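Local atomic coordinates of phosphoacetylglucosamine mutase (Aspergillus lentulus, PDB entry 5O9X), a protein that interconverts the 6- and 1-phosphates of N-acetylglucosamine, a phosphomutase step expected to supply the route to UDP-N-acetylglucosamine. Residues Y169-K174 with Y183-T187. The protein carries 1 engineered substitution. Residues are numbered along the deposited sequence; the frame is centred on the assembly and turned at random.
Sequences YVVRCK and YGEPT
Arg172 lies flat on the ring of Tyr183: guanidinium and ring planes differ by only 4°, and CD sits over the ring centre, 3.5 Å from the Tyr183 centroid, a CH-pi contact. The cation-pi component is off-centre: Arg172 CZ lies off the ring normal, nearest Tyr183 CE1, 4.2 Å from the Tyr183 centroid. An arginine chain extended from CG to NE (chi2 176°), crossing the tyrosine at about a right angle, produces this overlap. Lys194 adds a second cation-pi contact to Tyr183.

Among the other ring contacts, Tyr169 meets Tyr183 obliquely, with planes at 48° and CD1 3.6 Å from Tyr183 CE2. Cys173 SG approaches the edge of the Tyr183 ring while lying above one face of Tyr169, toward its rim.

Polar links follow the loop backbone. Tyr169 OH donates to Glu185 O at 2.7 Å, tilted from the carbonyl plane. One water donates to Cys173 O and Gly184 O; a second water accepts from Lys174 NZ at 2.9 Å and donates to Pro186 O.

Apolar packing centres on Pro186, whose CB touches Cys173 CB at 3.6 Å and Lys174 CG at 3.5 Å, the latter tight for carbon atoms.

Pro186 centres an inverse gamma turn, and Thr187 OG1 caps the backbone N of Gly190 at the start of helix 188-202. The whole is a helix-loop-helix connection of this phosphohexomutase fold, in which helix 164-176, packed beside strands 127-132 and 155-161, meets the loop that leads into helix 188-202.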
loop_
_atom_site.group_PDB
_atom_site.type_symbol
_atom_site.label_atom_id
_atom_site.label_comp_id
_atom_site.label_asym_id
_atom_site.label_seq_id
_atom_site.Cartn_x
_atom_site.Cartn_y
_atom_site.Cartn_z
ATOM N N TYR A 169 5.429 7.616 8.093
ATOM C CA TYR A 169 6.515 7.594 9.108
ATOM C C TYR A 169 6.633 8.941 9.838
ATOM O O TYR A 169 6.689 8.960 11.073
ATOM C CB TYR A 169 7.892 7.172 8.465
ATOM C CG TYR A 169 9.061 7.506 9.307
ATOM C CD1 TYR A 169 9.581 6.525 10.252
ATOM C CD2 TYR A 169 9.663 8.764 9.255
ATOM C CE1 TYR A 169 10.687 6.829 11.047
ATOM C CE2 TYR A 169 10.748 9.065 10.082
ATOM C CZ TYR A 169 11.243 8.111 10.976
ATOM O OH TYR A 169 12.342 8.431 11.808
ATOM N N VAL A 170 6.631 10.053 9.090
ATOM C CA VAL A 170 6.756 11.421 9.652
ATOM C C VAL A 170 5.573 11.729 10.597
ATOM O O VAL A 170 5.789 12.273 11.681
ATOM C CB VAL A 170 6.847 12.520 8.563
ATOM C CG1 VAL A 170 6.749 13.932 9.157
ATOM C CG2 VAL A 170 8.173 12.400 7.829
ATOM N N VAL A 171 4.354 11.426 10.157
ATOM C CA VAL A 171 3.130 11.604 10.972
ATOM C C VAL A 171 3.264 10.864 12.344
ATOM O O VAL A 171 3.112 11.506 13.385
ATOM C CB VAL A 171 1.851 11.128 10.245
ATOM C CG1 VAL A 171 0.639 11.270 11.223
ATOM C CG2 VAL A 171 1.631 12.024 8.964
ATOM N N ARG A 172 3.514 9.555 12.305
ATOM C CA ARG A 172 3.756 8.737 13.516
ATOM C C ARG A 172 4.882 9.348 14.381
ATOM O O ARG A 172 4.678 9.589 15.595
ATOM C CB ARG A 172 3.990 7.284 13.191
ATOM C CG ARG A 172 4.000 6.441 14.433
ATOM C CD ARG A 172 4.129 5.010 14.051
ATOM N NE ARG A 172 4.026 4.099 15.192
ATOM C CZ ARG A 172 3.787 2.792 15.048
ATOM N NH1 ARG A 172 3.640 2.274 13.835
ATOM N NH2 ARG A 172 3.678 1.994 16.100
ATOM N N CYS A 173 6.017 9.676 13.783
ATOM C CA CYS A 173 7.092 10.315 14.564
ATOM C C CYS A 173 6.658 11.585 15.277
ATOM O O CYS A 173 6.938 11.736 16.490
ATOM C CB CYS A 173 8.344 10.651 13.718
ATOM S SG CYS A 173 9.177 9.128 13.249
ATOM N N LYS A 174 6.014 12.512 14.567
ATOM C CA LYS A 174 5.701 13.793 15.211
ATOM C C LYS A 174 4.648 13.573 16.364
ATOM O O LYS A 174 4.580 14.343 17.336
ATOM C CB LYS A 174 5.164 14.806 14.204
ATOM C CG LYS A 174 6.102 15.205 13.090
ATOM C CD LYS A 174 5.483 16.302 12.272
ATOM C CE LYS A 174 5.628 17.643 12.988
ATOM N NZ LYS A 174 7.030 18.071 13.181
ATOM N N TYR A 183 8.734 6.941 17.819
ATOM C CA TYR A 183 8.973 6.095 16.646
ATOM C C TYR A 183 10.287 6.440 15.904
ATOM O O TYR A 183 10.801 5.626 15.136
ATOM C CB TYR A 183 7.772 6.242 15.715
ATOM C CG TYR A 183 7.632 5.165 14.681
ATOM C CD1 TYR A 183 7.460 3.826 15.057
ATOM C CD2 TYR A 183 7.640 5.480 13.298
ATOM C CE1 TYR A 183 7.359 2.806 14.108
ATOM C CE2 TYR A 183 7.493 4.468 12.352
ATOM C CZ TYR A 183 7.358 3.141 12.750
ATOM O OH TYR A 183 7.229 2.126 11.807
ATOM N N GLY A 184 10.779 7.668 16.085
ATOM C CA GLY A 184 11.973 8.144 15.383
ATOM C C GLY A 184 11.980 9.654 15.319
ATOM O O GLY A 184 10.996 10.305 15.781
ATOM N N GLU A 185 13.046 10.207 14.723
ATOM C CA GLU A 185 13.108 11.620 14.361
ATOM C C GLU A 185 12.224 11.867 13.122
ATOM O O GLU A 185 12.327 11.115 12.152
ATOM C CB GLU A 185 14.556 12.027 13.984
ATOM C CG GLU A 185 15.624 12.091 15.097
ATOM C CD GLU A 185 15.163 12.803 16.377
ATOM O OE1 GLU A 185 14.763 13.995 16.293
ATOM O OE2 GLU A 185 15.184 12.126 17.452
ATOM N N PRO A 186 11.410 12.946 13.119
ATOM C CA PRO A 186 10.355 13.148 12.079
ATOM C C PRO A 186 10.867 13.833 10.834
ATOM O O PRO A 186 10.319 14.830 10.378
ATOM C CB PRO A 186 9.343 14.012 12.810
ATOM C CG PRO A 186 10.199 14.860 13.751
ATOM C CD PRO A 186 11.408 14.045 14.119
ATOM N N THR A 187 11.946 13.294 10.266
ATOM C CA THR A 187 12.568 13.855 9.096
ATOM C C THR A 187 12.956 12.707 8.190
ATOM O O THR A 187 13.047 11.507 8.593
ATOM C CB THR A 187 13.881 14.589 9.434
ATOM O OG1 THR A 187 14.761 13.587 9.954
ATOM C CG2 THR A 187 13.666 15.729 10.527
HETATM O O HOH W 1 9.053 9.956 17.444
HETATM O O HOH W 2 8.784 17.329 11.006
#